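Local coordinates for uncharacterized protein (Treponema denticola ATCC 35404, PDB 6QNM) that probably binds oxygen at a di-iron centre, as a member of the ODP family with the metallo-beta-lactamase fold, at residues 74-79 / 94-99; 145-150 / 204-209. All coordinates share one frame; numbering follows the deposited sequence.

Contact 1 of 2, residues 74-79 / 94-99; sequences DTIFFS and GITKAK
Lys99 starts out with CG anti to its own carbonyl carbon (chi1 -49°) and then bends at chi3 and chi4, so its chain folds over the carbonyl of Asp74. Thr75 holds OG1 beside its backbone N, and Lys99 NZ donates to this hydroxyl at 3.2 Å. This bond lies at a beta-alpha-beta crossover, where strand 73-77 leads through helix 89-95 into the parallel strand 99-103. Two backbone bonds join the strands where the second begins: Lys99 N reaches Asp74 O at 2.9 Å from above the carbonyl plane, while Ile76 N meets Lys99 O at 2.7 Å, almost in line with the C=O. Lysine suits this exposed edge because its methylenes lie over the Asp74 carbonyl, CE 3.1 Å from Asp74 O, while its amino group reaches back to Thr75; Asp74 turns its carboxylate to Arg45 instead. On the buried side the chain has little room, and alanine fits: Ala98 CB sits 3.4 Å from Asp74 C and 4.0 Å from Ile76 CG1. Thr96, just past the helix, gives OG1 to Trp92 O and accepts a weak bond from Ala98 N. The same oxygen lies 4.1 Å from Ile76 CD1.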
ATOM      1  N   ASP A  74      -5.117 -23.978  -6.332  1.00 25.91           N
ATOM      2  CA  ASP A  74      -6.488 -23.652  -5.955  1.00 31.52           C
ATOM      3  C   ASP A  74      -6.614 -22.368  -5.153  1.00 30.12           C
ATOM      4  O   ASP A  74      -7.714 -21.810  -5.079  1.00 31.32           O
ATOM      5  CB  ASP A  74      -7.100 -24.785  -5.122  1.00 29.54           C
ATOM      6  CG  ASP A  74      -7.070 -26.119  -5.835  1.00 36.51           C
ATOM      7  OD1 ASP A  74      -7.101 -26.133  -7.082  1.00 32.98           O
ATOM      8  OD2 ASP A  74      -7.019 -27.156  -5.140  1.00 39.26           O
ATOM      9  N   THR A  75      -5.532 -21.897  -4.545  1.00 28.26           N
ATOM     10  CA  THR A  75      -5.601 -20.811  -3.582  1.00 29.78           C
ATOM     11  C   THR A  75      -4.425 -19.873  -3.779  1.00 27.98           C
ATOM     12  O   THR A  75      -3.285 -20.324  -3.926  1.00 25.17           O
ATOM     13  CB  THR A  75      -5.606 -21.360  -2.151  1.00 27.29           C
ATOM     14  OG1 THR A  75      -6.802 -22.120  -1.936  1.00 34.17           O
ATOM     15  CG2 THR A  75      -5.528 -20.234  -1.133  1.00 27.40           C
ATOM     16  N   ILE A  76      -4.703 -18.574  -3.790  1.00 27.19           N
ATOM     17  CA  ILE A  76      -3.674 -17.544  -3.779  1.00 22.34           C
ATOM     18  C   ILE A  76      -3.887 -16.697  -2.535  1.00 26.25           C
ATOM     19  O   ILE A  76      -5.006 -16.242  -2.272  1.00 26.05           O
ATOM     20  CB  ILE A  76      -3.717 -16.670  -5.046  1.00 28.35           C
ATOM     21  CG1 ILE A  76      -3.323 -17.482  -6.280  1.00 29.41           C
ATOM     22  CG2 ILE A  76      -2.812 -15.456  -4.890  1.00 24.19           C
ATOM     23  CD1 ILE A  76      -3.459 -16.706  -7.574  1.00 30.90           C
ATOM     24  N   PHE A  77      -2.821 -16.486  -1.776  1.00 26.06           N
ATOM     25  CA  PHE A  77      -2.874 -15.693  -0.557  1.00 23.27           C
ATOM     26  C   PHE A  77      -2.095 -14.408  -0.773  1.00 27.57           C
ATOM     27  O   PHE A  77      -0.935 -14.445  -1.194  1.00 22.89           O
ATOM     28  CB  PHE A  77      -2.293 -16.458   0.634  1.00 23.72           C
ATOM     29  CG  PHE A  77      -2.133 -15.617   1.868  1.00 26.80           C
ATOM     30  CD1 PHE A  77      -3.200 -15.424   2.731  1.00 25.55           C
ATOM     31  CD2 PHE A  77      -0.920 -15.015   2.164  1.00 27.47           C
ATOM     32  CE1 PHE A  77      -3.057 -14.646   3.867  1.00 25.07           C
ATOM     33  CE2 PHE A  77      -0.771 -14.236   3.291  1.00 24.16           C
ATOM     34  CZ  PHE A  77      -1.841 -14.048   4.144  1.00 23.48           C
ATOM     35  N   PHE A  78      -2.724 -13.280  -0.462  1.00 28.08           N
ATOM     36  CA  PHE A  78      -2.079 -11.978  -0.523  1.00 25.12           C
ATOM     37  C   PHE A  78      -2.003 -11.417   0.888  1.00 26.58           C
ATOM     38  O   PHE A  78      -3.033 -11.257   1.551  1.00 22.67           O
ATOM     39  CB  PHE A  78      -2.836 -11.026  -1.451  1.00 26.78           C
ATOM     40  CG  PHE A  78      -2.554 -11.250  -2.909  1.00 30.38           C
ATOM     41  CD1 PHE A  78      -1.256 -11.208  -3.391  1.00 29.99           C
ATOM     42  CD2 PHE A  78      -3.584 -11.495  -3.800  1.00 31.06           C
ATOM     43  CE1 PHE A  78      -0.993 -11.413  -4.732  1.00 35.41           C
ATOM     44  CE2 PHE A  78      -3.326 -11.699  -5.142  1.00 29.00           C
ATOM     45  CZ  PHE A  78      -2.032 -11.662  -5.608  1.00 30.23           C
ATOM     46  N   SER A  79      -0.782 -11.125   1.342  1.00 22.36           N
ATOM     47  CA  SER A  79      -0.599 -10.593   2.687  1.00 26.79           C
ATOM     48  C   SER A  79      -1.239  -9.218   2.835  1.00 26.46           C
ATOM     49  O   SER A  79      -1.732  -8.873   3.916  1.00 28.49           O
ATOM     50  CB  SER A  79       0.892 -10.534   3.026  1.00 24.78           C
ATOM     51  OG  SER A  79       1.603  -9.798   2.049  1.00 26.28           O
ATOM     52  N   GLY A  94      -5.405 -15.913 -14.808  1.00 63.09           N
ATOM     53  CA  GLY A  94      -5.661 -16.454 -16.128  1.00 60.17           C
ATOM     54  C   GLY A  94      -5.209 -17.882 -16.342  1.00 59.08           C
ATOM     55  O   GLY A  94      -5.871 -18.654 -17.045  1.00 65.05           O
ATOM     56  N   ILE A  95      -4.099 -18.251 -15.706  1.00 61.69           N
ATOM     57  CA  ILE A  95      -3.562 -19.598 -15.842  1.00 54.17           C
ATOM     58  C   ILE A  95      -3.964 -20.477 -14.668  1.00 58.88           C
ATOM     59  O   ILE A  95      -3.886 -21.711 -14.774  1.00 55.56           O
ATOM     60  CB  ILE A  95      -2.028 -19.591 -16.000  1.00 54.90           C
ATOM     61  CG1 ILE A  95      -1.383 -18.934 -14.784  1.00 55.90           C
ATOM     62  CG2 ILE A  95      -1.628 -18.873 -17.272  1.00 62.31           C
ATOM     63  CD1 ILE A  95      -0.017 -19.481 -14.432  1.00 54.84           C
ATOM     64  N   THR A  96      -4.412 -19.894 -13.572  1.00 61.56           N
ATOM     65  CA  THR A  96      -4.964 -20.646 -12.462  1.00 56.22           C
ATOM     66  C   THR A  96      -6.461 -20.373 -12.393  1.00 53.59           C
ATOM     67  O   THR A  96      -6.959 -19.354 -12.856  1.00 58.44           O
ATOM     68  CB  THR A  96      -4.331 -20.247 -11.128  1.00 54.91           C
ATOM     69  OG1 THR A  96      -4.866 -18.983 -10.700  1.00 49.13           O
ATOM     70  CG2 THR A  96      -2.801 -20.111 -11.273  1.00 44.29           C
ATOM     71  N   LYS A  97      -7.172 -21.303 -11.802  1.00 55.16           N
ATOM     72  CA  LYS A  97      -8.571 -21.154 -11.474  1.00 57.36           C
ATOM     73  C   LYS A  97      -8.739 -20.914  -9.971  1.00 49.52           C
ATOM     74  O   LYS A  97      -9.758 -21.271  -9.359  1.00 47.04           O
ATOM     75  CB  LYS A  97      -9.397 -22.334 -11.955  1.00 58.36           C
ATOM     76  CG  LYS A  97     -10.150 -22.058 -13.229  1.00 67.42           C
ATOM     77  CD  LYS A  97     -11.207 -23.121 -13.451  1.00 74.17           C
ATOM     78  CE  LYS A  97     -11.174 -23.643 -14.894  1.00 77.52           C
ATOM     79  NZ  LYS A  97     -12.110 -24.781 -15.190  1.00 70.41           N
ATOM     80  N   ALA A  98      -7.724 -20.306  -9.357  1.00 38.54           N
ATOM     81  CA  ALA A  98      -7.597 -20.240  -7.911  1.00 40.52           C
ATOM     82  C   ALA A  98      -8.473 -19.152  -7.306  1.00 37.06           C
ATOM     83  O   ALA A  98      -8.790 -18.138  -7.935  1.00 30.55           O
ATOM     84  CB  ALA A  98      -6.144 -19.980  -7.513  1.00 34.21           C
ATOM     85  N   LYS A  99      -8.863 -19.379  -6.053  1.00 32.55           N
ATOM     86  CA  LYS A  99      -9.451 -18.351  -5.199  1.00 33.40           C
ATOM     87  C   LYS A  99      -8.356 -17.462  -4.624  1.00 32.50           C
ATOM     88  O   LYS A  99      -7.244 -17.918  -4.355  1.00 32.40           O
ATOM     89  CB  LYS A  99     -10.238 -18.981  -4.042  1.00 32.35           C
ATOM     90  CG  LYS A  99     -11.217 -20.066  -4.462  1.00 42.68           C
ATOM     91  CD  LYS A  99     -11.378 -21.105  -3.355  1.00 38.00           C
ATOM     92  CE  LYS A  99     -10.248 -22.117  -3.353  1.00 35.18           C
ATOM     93  NZ  LYS A  99      -9.939 -22.612  -1.980  1.00 38.71           N
TER

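Contact 2 of 2, residues 145-150 / 204-209; sequences HFMHSP and KIVSKW
Ile205 O accepts the helical bond of Trp209 N at 2.9 Å, and Met147 SD lies 4.0 Å from the same oxygen. The methionine comes from the loop between strands 138-143 and 153-157, and its side chain bridges to helix 203-215 of this metallo-beta-lactamase fold. Its CG starts beside the backbone N, and a bend at chi3 (59°) lays the terminal methyl over one face of the indole. There CE is 3.9 Å from the centroid of the five-membered ring and 24° off its normal, a CH-pi contact, while SD approaches the same ring obliquely as a Met-aromatic partner. SD also rests against Trp209 CB at 3.6 Å, and CE touches Val206 CG1 at 3.9 Å. An unbranched, flexible and polarisable chain can touch Ile205, Val206 and Trp209 at once. One turn earlier on the helix, Ile205 presses against the loop backbone: CG1 approaches His145 O to 3.3 Å and CG2 faces Phe146 O. Beta-branching gives this isoleucine two arms, one for each carbonyl. Trp209 sends NE1 to Ser144 OG, which helps to fix the plane of the indole, and Leu238 and Leu241 of helix 232-242 pack on it as well. The imidazole of His145 bonds through NE2 to Asp126 O and through ND1 to Gln152 N. Between loop and helix, then, cohesion comes from dispersion and from sulfur and methyl against the indole, while the polar atoms of the His145 and Trp209 rings are satisfied by Asp126, Gln152 and Ser144.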
ATOM      1  N   HIS A 145      -2.096  -6.348  11.013  1.00 22.61           N
ATOM      2  CA  HIS A 145      -2.516  -5.025  10.580  1.00 26.61           C
ATOM      3  C   HIS A 145      -1.558  -3.947  11.068  1.00 22.48           C
ATOM      4  O   HIS A 145      -0.986  -4.035  12.159  1.00 23.83           O
ATOM      5  CB  HIS A 145      -3.933  -4.756  11.082  1.00 22.01           C
ATOM      6  CG  HIS A 145      -4.894  -5.843  10.728  1.00 24.32           C
ATOM      7  ND1 HIS A 145      -5.174  -6.184   9.423  1.00 16.68           N
ATOM      8  CD2 HIS A 145      -5.630  -6.677  11.502  1.00 23.82           C
ATOM      9  CE1 HIS A 145      -6.050  -7.173   9.407  1.00 20.58           C
ATOM     10  NE2 HIS A 145      -6.345  -7.489  10.655  1.00 20.52           N
ATOM     11  N   PHE A 146      -1.387  -2.923  10.228  1.00 23.06           N
ATOM     12  CA  PHE A 146      -0.534  -1.764  10.506  1.00 25.52           C
ATOM     13  C   PHE A 146       0.938  -2.153  10.620  1.00 27.48           C
ATOM     14  O   PHE A 146       1.721  -1.480  11.298  1.00 24.70           O
ATOM     15  CB  PHE A 146      -1.005  -1.012  11.754  1.00 21.17           C
ATOM     16  CG  PHE A 146      -2.377  -0.424  11.603  1.00 28.05           C
ATOM     17  CD1 PHE A 146      -2.575   0.709  10.825  1.00 24.40           C
ATOM     18  CD2 PHE A 146      -3.472  -1.020  12.206  1.00 23.05           C
ATOM     19  CE1 PHE A 146      -3.835   1.243  10.665  1.00 23.88           C
ATOM     20  CE2 PHE A 146      -4.742  -0.482  12.052  1.00 25.83           C
ATOM     21  CZ  PHE A 146      -4.919   0.648  11.279  1.00 21.07           C
ATOM     22  N   MET A 147       1.331  -3.235   9.947  1.00 25.10           N
ATOM     23  CA  MET A 147       2.731  -3.642   9.873  1.00 25.49           C
ATOM     24  C   MET A 147       3.116  -4.059   8.448  1.00 31.11           C
ATOM     25  O   MET A 147       3.585  -5.168   8.205  1.00 33.80           O
ATOM     26  CB  MET A 147       2.999  -4.779  10.859  1.00 24.24           C
ATOM     27  CG  MET A 147       2.906  -4.363  12.319  1.00 29.42           C
ATOM     28  SD  MET A 147       2.848  -5.760  13.451  1.00 31.59           S
ATOM     29  CE  MET A 147       4.399  -6.576  13.066  1.00 25.76           C
ATOM     30  N   HIS A 148       2.973  -3.163   7.469  1.00 32.30           N
ATOM     31  CA  HIS A 148       2.643  -1.754   7.657  1.00 29.53           C
ATOM     32  C   HIS A 148       1.227  -1.401   7.194  1.00 37.99           C
ATOM     33  O   HIS A 148       0.684  -0.358   7.568  1.00 38.31           O
ATOM     34  CB  HIS A 148       3.648  -0.890   6.902  1.00 35.07           C
ATOM     35  CG  HIS A 148       3.764  -1.234   5.449  1.00 41.27           C
ATOM     36  ND1 HIS A 148       2.868  -0.782   4.503  1.00 44.82           N
ATOM     37  CD2 HIS A 148       4.668  -1.987   4.779  1.00 40.74           C
ATOM     38  CE1 HIS A 148       3.217  -1.241   3.315  1.00 45.39           C
ATOM     39  NE2 HIS A 148       4.305  -1.976   3.455  1.00 43.94           N
ATOM     40  N   SER A 149       0.629  -2.267   6.385  1.00 30.38           N
ATOM     41  CA  SER A 149      -0.658  -1.935   5.785  1.00 27.22           C
ATOM     42  C   SER A 149      -1.774  -2.064   6.822  1.00 23.19           C
ATOM     43  O   SER A 149      -1.706  -2.926   7.703  1.00 21.65           O
ATOM     44  CB  SER A 149      -0.937  -2.848   4.592  1.00 23.65           C
ATOM     45  OG  SER A 149      -2.260  -2.693   4.114  1.00 29.75           O
ATOM     46  N   PRO A 150      -2.798  -1.206   6.764  1.00 23.59           N
ATOM     47  CA  PRO A 150      -3.888  -1.304   7.749  1.00 23.77           C
ATOM     48  C   PRO A 150      -4.652  -2.611   7.667  1.00 22.05           C
ATOM     49  O   PRO A 150      -5.257  -3.021   8.667  1.00 23.38           O
ATOM     50  CB  PRO A 150      -4.785  -0.102   7.410  1.00 24.23           C
ATOM     51  CG  PRO A 150      -4.446   0.253   6.005  1.00 25.90           C
ATOM     52  CD  PRO A 150      -2.990  -0.076   5.839  1.00 25.52           C
ATOM     53  N   LYS A 204       3.476  -0.247  19.930  1.00 29.82           N
ATOM     54  CA  LYS A 204       2.220  -0.785  20.444  1.00 26.03           C
ATOM     55  C   LYS A 204       1.726  -1.959  19.603  1.00 26.06           C
ATOM     56  O   LYS A 204       1.328  -3.000  20.140  1.00 27.72           O
ATOM     57  CB  LYS A 204       1.162   0.321  20.501  1.00 27.27           C
ATOM     58  CG  LYS A 204      -0.219  -0.160  20.947  1.00 28.38           C
ATOM     59  CD  LYS A 204      -1.202   1.000  21.065  1.00 28.70           C
ATOM     60  CE  LYS A 204      -2.592   0.517  21.461  1.00 26.87           C
ATOM     61  NZ  LYS A 204      -3.554   1.650  21.609  1.00 28.55           N
ATOM     62  N   ILE A 205       1.733  -1.807  18.276  1.00 26.33           N
ATOM     63  CA  ILE A 205       1.199  -2.865  17.423  1.00 27.90           C
ATOM     64  C   ILE A 205       2.186  -4.023  17.278  1.00 26.96           C
ATOM     65  O   ILE A 205       1.780  -5.190  17.277  1.00 30.50           O
ATOM     66  CB  ILE A 205       0.769  -2.297  16.053  1.00 26.55           C
ATOM     67  CG1 ILE A 205       0.096  -3.383  15.208  1.00 29.37           C
ATOM     68  CG2 ILE A 205       1.948  -1.709  15.291  1.00 24.45           C
ATOM     69  CD1 ILE A 205      -1.299  -3.748  15.673  1.00 21.95           C
ATOM     70  N   VAL A 206       3.490  -3.746  17.163  1.00 26.89           N
ATOM     71  CA  VAL A 206       4.424  -4.844  16.912  1.00 27.34           C
ATOM     72  C   VAL A 206       4.591  -5.713  18.155  1.00 31.47           C
ATOM     73  O   VAL A 206       4.759  -6.934  18.046  1.00 27.41           O
ATOM     74  CB  VAL A 206       5.786  -4.336  16.390  1.00 28.66           C
ATOM     75  CG1 VAL A 206       5.607  -3.539  15.102  1.00 29.14           C
ATOM     76  CG2 VAL A 206       6.518  -3.515  17.443  1.00 35.66           C
ATOM     77  N   SER A 207       4.547  -5.114  19.349  1.00 25.30           N
ATOM     78  CA  SER A 207       4.678  -5.904  20.569  1.00 27.02           C
ATOM     79  C   SER A 207       3.446  -6.771  20.794  1.00 28.13           C
ATOM     80  O   SER A 207       3.553  -7.894  21.301  1.00 30.34           O
ATOM     81  CB  SER A 207       4.922  -4.989  21.768  1.00 34.23           C
ATOM     82  OG  SER A 207       3.763  -4.236  22.083  1.00 40.24           O
ATOM     83  N   LYS A 208       2.267  -6.265  20.429  1.00 28.47           N
ATOM     84  CA  LYS A 208       1.068  -7.094  20.482  1.00 30.45           C
ATOM     85  C   LYS A 208       1.144  -8.223  19.461  1.00 29.97           C
ATOM     86  O   LYS A 208       0.722  -9.351  19.738  1.00 26.97           O
ATOM     87  CB  LYS A 208      -0.173  -6.233  20.248  1.00 29.71           C
ATOM     88  CG  LYS A 208      -1.486  -6.974  20.434  1.00 31.05           C
ATOM     89  CD  LYS A 208      -1.705  -7.352  21.888  1.00 38.41           C
ATOM     90  CE  LYS A 208      -2.282  -6.192  22.682  1.00 51.55           C
ATOM     91  NZ  LYS A 208      -3.408  -6.629  23.564  1.00 53.77           N
ATOM     92  N   TRP A 209       1.691  -7.933  18.277  1.00 25.97           N
ATOM     93  CA  TRP A 209       1.861  -8.956  17.250  1.00 31.87           C
ATOM     94  C   TRP A 209       2.795 -10.064  17.725  1.00 26.94           C
ATOM     95  O   TRP A 209       2.505 -11.252  17.548  1.00 27.59           O
ATOM     96  CB  TRP A 209       2.396  -8.315  15.969  1.00 28.45           C
ATOM     97  CG  TRP A 209       2.455  -9.231  14.785  1.00 27.94           C
ATOM     98  CD1 TRP A 209       1.452  -9.482  13.893  1.00 25.79           C
ATOM     99  CD2 TRP A 209       3.584 -10.001  14.344  1.00 28.14           C
ATOM    100  NE1 TRP A 209       1.883 -10.365  12.930  1.00 29.35           N
ATOM    101  CE2 TRP A 209       3.190 -10.695  13.183  1.00 24.78           C
ATOM    102  CE3 TRP A 209       4.889 -10.170  14.821  1.00 28.83           C
ATOM    103  CZ2 TRP A 209       4.050 -11.548  12.494  1.00 24.58           C
ATOM    104  CZ3 TRP A 209       5.741 -11.019  14.136  1.00 28.62           C
ATOM    105  CH2 TRP A 209       5.318 -11.695  12.984  1.00 24.35           C
TER

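In the fold
Along the chain the two contacts come in series: 74-79 with 94-99 closes before 145-150 with 204-209 opens. Their centres lie 26 Å apart, although their nearest atoms come within about 6 Å. Contact 1 supplies one of the parallel strand pairs, 73-77 with 99-103, of the first mixed sheet; contact 2 fastens a loop leading out of strand 138-143, in the second sheet, to helix 203-215. Phe153 at the start of strand 153-157 links the two regions, touching Phe77 and stacking edge-to-face with His145. The second subunit reaches contact 2, where its Arg198 bonds to Pro150 O, but not contact 1. One contact therefore belongs to the sheet framework, the other to the dimer side.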